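Local coordinates for protein proteinase K (Serratia sp., PDB 2B6N) that probably cleaves peptide bonds inside proteins as a calcium-binding serine endopeptidase of the subtilase family, this chain being its catalytic part, at residues A77-G82 and S204-S209; G123-N128 and A149-V154; V155-D160 and A175-S180. One frame throughout, in Å; residues are numbered along the deposited sequence.

Contact 1: residues A77-G82 and S204-S209; sequences AGTIGG and SSITSS. With SO4 (sulfate ion), chain D.
Helix 77-81 lies almost square across strand 206-209, the two axes 94° apart with a closest approach of 6.8 Å and Gly78 set against Ser209. The strand meets the helix with small hydroxyl side chains. Gly78 brings no side chain, and two serine hydroxyls fill the place beside it. Ser209 OG comes to 3.3 Å from Gly78 CA. Its low first torsion (chi1 37°) tucks the hydroxyl between the residue's own N and carbonyl carbon and turns it to the helix, where it is hydrogen-bonded to Thr74 O. Ser208 OG stands 3.3 Å from Gly78 C. It reaches the helix with OG anti to the backbone N (chi1 -169°). Ser208 OG is 3.1 Å from Thr79 N, at a poor angle for a bond; its hydrogen bond goes to His75 O. Thr79 flanks Ser208, with Thr79 OG1 3.6 Å from Ser208 CB. The same hydroxyl gives a hydrogen bond to a water 2.9 Å from Thr79 OG1, and that water donates to Thr207 O. Ile206 supplies the apolar end. Its CG2 branch lies 3.8 Å from Thr79 OG1, and its side chain also touches Met225 and His229 of helix 223-240. Ser204 sits beyond the interface and is hydrogen-bonded to a sulfate, probably from the crystallisation liquor, that Ser189 also binds; the Ser204 bond is doubtfully short and carries no weight here. The helix starts at His72, the predicted charge-relay histidine. The strand pairs antiparallel with 217-220, just ahead of Ser224, the predicted serine of that system. Serine hydroxyls bound to carbonyls of the preceding helical turn, with one bridging water, therefore tie the hairpin to helix 72-81 by polar links in a buried place.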
loop_
_atom_site.group_PDB
_atom_site.type_symbol
_atom_site.label_atom_id
_atom_site.label_comp_id
_atom_site.label_asym_id
_atom_site.label_seq_id
_atom_site.Cartn_x
_atom_site.Cartn_y
_atom_site.Cartn_z
ATOM N N ALA A 77 3.637 0.869 -6.467
ATOM C CA ALA A 77 4.842 0.070 -6.258
ATOM C C ALA A 77 6.050 0.924 -5.854
ATOM O O ALA A 77 6.828 0.536 -4.974
ATOM C CB ALA A 77 5.158 -0.757 -7.519
ATOM N N GLY A 78 6.206 2.097 -6.466
ATOM C CA GLY A 78 7.331 2.974 -6.087
ATOM C C GLY A 78 7.200 3.481 -4.645
ATOM O O GLY A 78 8.181 3.662 -3.957
ATOM N N THR A 79 5.977 3.719 -4.179
ATOM C CA THR A 79 5.799 4.144 -2.794
ATOM C C THR A 79 6.207 3.030 -1.817
ATOM O O THR A 79 6.772 3.297 -0.746
ATOM C CB THR A 79 4.356 4.663 -2.541
ATOM O OG1 THR A 79 4.158 5.832 -3.331
ATOM C CG2 THR A 79 4.154 5.052 -1.047
ATOM N N ILE A 80 5.932 1.776 -2.185
ATOM C CA ILE A 80 6.347 0.656 -1.330
ATOM C C ILE A 80 7.885 0.514 -1.329
ATOM O O ILE A 80 8.513 0.423 -0.262
ATOM C CB ILE A 80 5.723 -0.706 -1.791
ATOM C CG1 ILE A 80 4.178 -0.657 -1.764
ATOM C CG2 ILE A 80 6.252 -1.846 -0.873
ATOM C CD1 ILE A 80 3.505 -1.997 -2.228
ATOM N N GLY A 81 8.476 0.514 -2.525
ATOM C CA GLY A 81 9.855 0.023 -2.675
ATOM C C GLY A 81 10.812 0.741 -3.583
ATOM O O GLY A 81 11.897 0.232 -3.850
ATOM N N GLY A 82 10.425 1.913 -4.080
ATOM C CA GLY A 82 11.326 2.726 -4.912
ATOM C C GLY A 82 12.556 3.239 -4.171
ATOM O O GLY A 82 12.486 3.538 -2.972
ATOM N N SER A 204 -2.598 12.367 0.192
ATOM C CA SER A 204 -2.808 13.529 -0.695
ATOM C C SER A 204 -1.475 14.013 -1.304
ATOM O O SER A 204 -0.495 14.204 -0.576
ATOM C CB SER A 204 -3.499 14.676 0.056
ATOM O OG SER A 204 -4.858 14.383 0.408
ATOM N N SER A 205 -1.455 14.196 -2.629
ATOM C CA SER A 205 -0.294 14.741 -3.383
ATOM C C SER A 205 0.999 13.979 -3.095
ATOM O O SER A 205 1.972 14.532 -2.574
ATOM C CB SER A 205 -0.111 16.252 -3.141
ATOM O OG SER A 205 -1.238 16.977 -3.605
ATOM N N ILE A 206 0.970 12.684 -3.405
ATOM C CA ILE A 206 2.091 11.770 -3.172
ATOM C C ILE A 206 2.872 11.604 -4.469
ATOM O O ILE A 206 2.298 11.252 -5.499
ATOM C CB ILE A 206 1.582 10.364 -2.699
ATOM C CG1 ILE A 206 0.817 10.480 -1.359
ATOM C CG2 ILE A 206 2.747 9.329 -2.647
ATOM C CD1 ILE A 206 1.637 11.128 -0.202
ATOM N N THR A 207 4.181 11.856 -4.418
ATOM C CA THR A 207 5.028 11.675 -5.590
ATOM C C THR A 207 5.678 10.297 -5.596
ATOM O O THR A 207 6.156 9.807 -4.548
ATOM C CB THR A 207 6.120 12.756 -5.680
ATOM O OG1 THR A 207 5.514 14.055 -5.595
ATOM C CG2 THR A 207 6.874 12.616 -7.020
ATOM N N SER A 208 5.700 9.680 -6.777
ATOM C CA SER A 208 6.278 8.337 -6.948
ATOM C C SER A 208 6.551 8.092 -8.438
ATOM O O SER A 208 6.375 8.992 -9.255
ATOM C CB SER A 208 5.334 7.264 -6.382
ATOM O OG SER A 208 5.972 6.002 -6.304
ATOM N N SER A 209 6.969 6.874 -8.772
ATOM C CA SER A 209 7.272 6.475 -10.134
ATOM C C SER A 209 6.004 6.422 -10.998
ATOM O O SER A 209 4.894 6.352 -10.475
ATOM C CB SER A 209 7.965 5.105 -10.104
ATOM O OG SER A 209 7.380 4.326 -9.080
HETATM S S SO4 D . -7.407 17.144 0.047
HETATM O O1 SO4 D . -6.910 18.523 -0.020
HETATM O O2 SO4 D . -8.567 16.972 -0.829
HETATM O O3 SO4 D . -7.841 16.864 1.422
HETATM O O4 SO4 D . -6.346 16.268 -0.435
HETATM O O HOH W 1 6.068 7.886 -2.494
#

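Contact 2: residues G123-N128 and A149-V154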
loop_
_atom_site.group_PDB
_atom_site.type_symbol
_atom_site.label_atom_id
_atom_site.label_comp_id
_atom_site.label_asym_id
_atom_site.label_seq_id
_atom_site.Cartn_x
_atom_site.Cartn_y
_atom_site.Cartn_z
ATOM N N GLY A 123 8.059 -17.095 1.735
ATOM C CA GLY A 123 8.878 -16.268 2.630
ATOM C C GLY A 123 8.068 -15.088 3.133
ATOM O O GLY A 123 6.879 -14.985 2.817
ATOM N N PRO A 124 8.701 -14.172 3.891
ATOM C CA PRO A 124 7.933 -13.020 4.409
ATOM C C PRO A 124 7.315 -12.238 3.241
ATOM O O PRO A 124 8.025 -11.896 2.281
ATOM C CB PRO A 124 8.989 -12.170 5.122
ATOM C CG PRO A 124 10.165 -13.119 5.369
ATOM C CD PRO A 124 10.127 -14.122 4.264
ATOM N N ALA A 125 6.004 -11.994 3.318
ATOM C CA ALA A 125 5.267 -11.429 2.190
ATOM C C ALA A 125 4.221 -10.429 2.647
ATOM O O ALA A 125 3.572 -10.631 3.661
ATOM C CB ALA A 125 4.575 -12.555 1.370
ATOM N N VAL A 126 4.057 -9.361 1.870
ATOM C CA VAL A 126 2.965 -8.414 2.064
ATOM C C VAL A 126 2.293 -8.223 0.704
ATOM O O VAL A 126 2.954 -8.289 -0.333
ATOM C CB VAL A 126 3.463 -7.052 2.646
ATOM C CG1 VAL A 126 4.403 -6.327 1.694
ATOM C CG2 VAL A 126 2.290 -6.130 2.982
ATOM N N ALA A 127 0.986 -8.004 0.708
ATOM C CA ALA A 127 0.263 -7.724 -0.540
ATOM C C ALA A 127 -0.447 -6.393 -0.366
ATOM O O ALA A 127 -1.013 -6.129 0.692
ATOM C CB ALA A 127 -0.736 -8.831 -0.872
ATOM N N ASN A 128 -0.422 -5.568 -1.413
ATOM C CA ASN A 128 -1.119 -4.285 -1.396
ATOM C C ASN A 128 -2.255 -4.279 -2.401
ATOM O O ASN A 128 -2.052 -4.665 -3.560
ATOM C CB ASN A 128 -0.147 -3.157 -1.757
ATOM C CG ASN A 128 -0.795 -1.787 -1.688
ATOM O OD1 ASN A 128 -1.296 -1.241 -2.702
ATOM N ND2 ASN A 128 -0.838 -1.238 -0.487
ATOM N N ALA A 149 -3.433 -17.693 5.376
ATOM C CA ALA A 149 -2.330 -18.438 4.770
ATOM C C ALA A 149 -0.962 -17.793 5.008
ATOM O O ALA A 149 0.059 -18.305 4.548
ATOM C CB ALA A 149 -2.588 -18.645 3.257
ATOM N N GLY A 150 -0.942 -16.665 5.716
ATOM C CA GLY A 150 0.308 -16.063 6.178
ATOM C C GLY A 150 0.798 -14.811 5.472
ATOM O O GLY A 150 1.923 -14.383 5.703
ATOM N N ILE A 151 -0.029 -14.223 4.613
ATOM C CA ILE A 151 0.381 -13.013 3.881
ATOM C C ILE A 151 -0.377 -11.825 4.437
ATOM O O ILE A 151 -1.605 -11.822 4.460
ATOM C CB ILE A 151 0.149 -13.133 2.342
ATOM C CG1 ILE A 151 0.976 -14.286 1.745
ATOM C CG2 ILE A 151 0.491 -11.829 1.627
ATOM C CD1 ILE A 151 0.142 -15.505 1.354
ATOM N N THR A 152 0.364 -10.814 4.883
ATOM C CA THR A 152 -0.242 -9.584 5.364
ATOM C C THR A 152 -0.841 -8.841 4.170
ATOM O O THR A 152 -0.120 -8.551 3.219
ATOM C CB THR A 152 0.832 -8.698 6.068
ATOM O OG1 THR A 152 1.365 -9.411 7.205
ATOM C CG2 THR A 152 0.264 -7.346 6.509
ATOM N N PHE A 153 -2.147 -8.556 4.227
ATOM C CA PHE A 153 -2.819 -7.732 3.208
ATOM C C PHE A 153 -3.122 -6.323 3.695
ATOM O O PHE A 153 -3.681 -6.122 4.782
ATOM C CB PHE A 153 -4.126 -8.390 2.744
ATOM C CG PHE A 153 -3.948 -9.305 1.594
ATOM C CD1 PHE A 153 -3.232 -10.480 1.730
ATOM C CD2 PHE A 153 -4.498 -8.987 0.367
ATOM C CE1 PHE A 153 -3.061 -11.324 0.661
ATOM C CE2 PHE A 153 -4.336 -9.835 -0.719
ATOM C CZ PHE A 153 -3.613 -11.002 -0.574
ATOM N N VAL A 154 -2.778 -5.353 2.852
ATOM C CA VAL A 154 -2.953 -3.935 3.154
ATOM C C VAL A 154 -3.763 -3.357 1.990
ATOM O O VAL A 154 -3.417 -3.581 0.830
ATOM C CB VAL A 154 -1.586 -3.208 3.254
ATOM C CG1 VAL A 154 -1.807 -1.721 3.618
ATOM C CG2 VAL A 154 -0.675 -3.878 4.300
HETATM O O HOH W 2 3.238 -11.264 6.297
HETATM O O HOH W 3 4.340 -13.718 5.145
#
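Ala127 and its partners Thr152 and Val154 carry the main backbone bonds between two parallel strands. Ala127 N donates to Thr152 O at 2.8 Å, and Val154 N donates to Ala127 O at 2.9 Å. The first rung is looser: Thr152 N to Ala125 O is a weak bond of 3.4 Å. CA-H...O contacts fill in between, among them Asn128 CA to Val154 O. Strands 125-129 and 152-156, joined through helix 137-148, form a beta-alpha-beta crossover unit of the subtilase sheet.

Two waters extend the ladder where the strands part. One accepts from Ala125 N and donates to Gly150 O. The other donates to Ala125 O, 2.7 Å away, and is also hydrogen-bonded to Thr152 OG1. Gly150 closes the preceding helix in a Schellman motif. At the far end, Asn128 OD1 is hydrogen-bonded to Ser130 OG.

The aromatic contact is a CH-pi interaction. Ala127 CB sits over the centre of the Phe153 ring, 3.6 Å from its centroid and only 10° off the normal. Ile151 O lies at the ring edge. Val143, Ala146 and Val147 of helix 137-148 also touch this ring.

Aliphatic packing takes both faces. A first torsion of 64° leaves Val126 CG2 anti to the backbone N, and Val126 CG2 meets Val154 CG2 at 3.9 Å. The two side chains cross at a slant, on the face that helix 223-240 covers. On the Phe153 face, Ala125 CB touches Ile151 CG1 at 4.0 Å. Apolar side chains thus cover both faces while backbone bonds hold the middle, and water takes over at the strand starts, where the direct bond is weak.

Contact 3: residues V155-D160 and A175-S180; sequences VAAGND and AITVGS
Val155 and Thr177 sit side by side on one face of the sheet, their side chains slanting across each other. Val155 CG2 lies 3.5 Å from Thr177 OG1. With CG1 anti to the carbonyl carbon (chi1 -45°), CG2 falls between the backbone N and that carbon. Val155 CG2 also reaches Ala175 CB at 3.9 Å. The hydroxyl of Thr177 is hydrogen-bonded to Ala170 O. Thr177 CG2 lies 3.7 Å from Ala157 CA, just past the end of strand 155-156. Ala157 then lays its CB beside the neighbouring backbone, 3.2 Å from Val178 O.

These are adjacent parallel strands of the seven-stranded subtilase sheet. Val155 N donates to Ile176 O at 2.8 Å and Val178 N to Val155 O at 2.9 Å. The last bond, Ala157 N to Val178 O, is 3.0 Å long, and its donor stands 39° out of the carbonyl plane as the chain leaves the strand.

Ala156 points away from strand 176-180 and packs on Thr223, its side chain about 4 Å from that of Ser224, the predicted charge-relay serine. Beyond the strand, Ala157 O and Asp160 OD2 both accept from Asn192 ND2. Asn159 packs on the backbone of a bound peptide, a place consistent with the oxyanion-hole asparagine of proteinase K relatives.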
loop_
_atom_site.group_PDB
_atom_site.type_symbol
_atom_site.label_atom_id
_atom_site.label_comp_id
_atom_site.label_asym_id
_atom_site.label_seq_id
_atom_site.Cartn_x
_atom_site.Cartn_y
_atom_site.Cartn_z
ATOM N N VAL A 155 -4.836 -2.636 2.300
ATOM C CA VAL A 155 -5.810 -2.192 1.290
ATOM C C VAL A 155 -6.250 -0.747 1.496
ATOM O O VAL A 155 -6.257 -0.243 2.631
ATOM C CB VAL A 155 -7.080 -3.133 1.197
ATOM C CG1 VAL A 155 -6.665 -4.599 1.185
ATOM C CG2 VAL A 155 -8.090 -2.877 2.345
ATOM N N ALA A 156 -6.616 -0.086 0.399
ATOM C CA ALA A 156 -7.099 1.299 0.456
ATOM C C ALA A 156 -8.510 1.333 1.034
ATOM O O ALA A 156 -9.341 0.443 0.734
ATOM C CB ALA A 156 -7.067 1.926 -0.932
ATOM N N ALA A 157 -8.785 2.338 1.867
ATOM C CA ALA A 157 -10.130 2.509 2.442
ATOM C C ALA A 157 -11.149 2.962 1.385
ATOM O O ALA A 157 -12.327 2.630 1.481
ATOM C CB ALA A 157 -10.106 3.496 3.608
ATOM N N GLY A 158 -10.677 3.669 0.361
ATOM C CA GLY A 158 -11.546 4.185 -0.695
ATOM C C GLY A 158 -11.676 5.707 -0.637
ATOM O O GLY A 158 -11.447 6.327 0.403
ATOM N N ASN A 159 -12.065 6.303 -1.762
ATOM C CA ASN A 159 -12.079 7.767 -1.919
ATOM C C ASN A 159 -13.492 8.365 -1.969
ATOM O O ASN A 159 -13.726 9.331 -2.701
ATOM C CB ASN A 159 -11.329 8.163 -3.195
ATOM C CG ASN A 159 -9.914 7.600 -3.248
ATOM O OD1 ASN A 159 -9.405 7.248 -4.334
ATOM N ND2 ASN A 159 -9.293 7.467 -2.095
ATOM N N ASP A 160 -14.407 7.815 -1.176
ATOM C CA ASP A 160 -15.847 8.141 -1.272
ATOM C C ASP A 160 -16.326 9.139 -0.207
ATOM O O ASP A 160 -17.526 9.472 -0.150
ATOM C CB ASP A 160 -16.654 6.842 -1.151
ATOM C CG ASP A 160 -16.164 5.763 -2.102
ATOM O OD1 ASP A 160 -16.486 5.896 -3.295
ATOM O OD2 ASP A 160 -15.455 4.798 -1.677
ATOM N N ALA A 175 -8.112 -7.647 6.548
ATOM C CA ALA A 175 -7.363 -6.639 5.785
ATOM C C ALA A 175 -6.914 -5.542 6.736
ATOM O O ALA A 175 -7.618 -5.237 7.713
ATOM C CB ALA A 175 -8.227 -6.054 4.663
ATOM N N ILE A 176 -5.736 -4.973 6.477
ATOM C CA ILE A 176 -5.329 -3.715 7.132
ATOM C C ILE A 176 -5.838 -2.615 6.205
ATOM O O ILE A 176 -5.376 -2.492 5.058
ATOM C CB ILE A 176 -3.802 -3.600 7.304
ATOM C CG1 ILE A 176 -3.283 -4.698 8.240
ATOM C CG2 ILE A 176 -3.405 -2.225 7.891
ATOM C CD1 ILE A 176 -1.799 -4.996 8.038
ATOM N N THR A 177 -6.799 -1.838 6.691
ATOM C CA THR A 177 -7.510 -0.851 5.848
ATOM C C THR A 177 -7.004 0.549 6.161
ATOM O O THR A 177 -6.979 0.953 7.322
ATOM C CB THR A 177 -9.046 -0.992 6.026
ATOM O OG1 THR A 177 -9.428 -2.305 5.575
ATOM C CG2 THR A 177 -9.831 0.085 5.219
ATOM N N VAL A 178 -6.606 1.276 5.116
ATOM C CA VAL A 178 -5.784 2.484 5.280
ATOM C C VAL A 178 -6.520 3.722 4.774
ATOM O O VAL A 178 -6.885 3.800 3.596
ATOM C CB VAL A 178 -4.411 2.310 4.543
ATOM C CG1 VAL A 178 -3.493 3.516 4.790
ATOM C CG2 VAL A 178 -3.724 0.994 4.970
ATOM N N GLY A 179 -6.764 4.668 5.680
ATOM C CA GLY A 179 -7.285 5.979 5.288
ATOM C C GLY A 179 -6.149 6.921 4.902
ATOM O O GLY A 179 -4.978 6.630 5.154
ATOM N N SER A 180 -6.511 8.049 4.288
ATOM C CA SER A 180 -5.552 8.998 3.702
ATOM C C SER A 180 -5.473 10.306 4.492
ATOM O O SER A 180 -6.518 10.829 4.920
ATOM C CB SER A 180 -5.978 9.313 2.263
ATOM O OG SER A 180 -5.148 10.307 1.696
#

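All three contacts are buried, but they hold different things. Contacts 2 and 3 share strand 152-156 and join three neighbouring strands of one sheet; Phe153 O and Ile176 N make a probable hydrogen bond between them at 2.9 Å. Val154 and Val178 also pack together, so one apolar face runs through both. Contact 1 sets a helix against a strand of the small hairpin, outside that sheet, and touches contact 2 where Ile80 CD1 meets Asn128 CB. Regular backbone bonds dominate contacts 2 and 3. Contact 2 adds aliphatic packing and an aromatic CH-pi contact, contact 3 valine, alanine and threonine side chains. Serine hydroxyls and a bridging water mark contact 1.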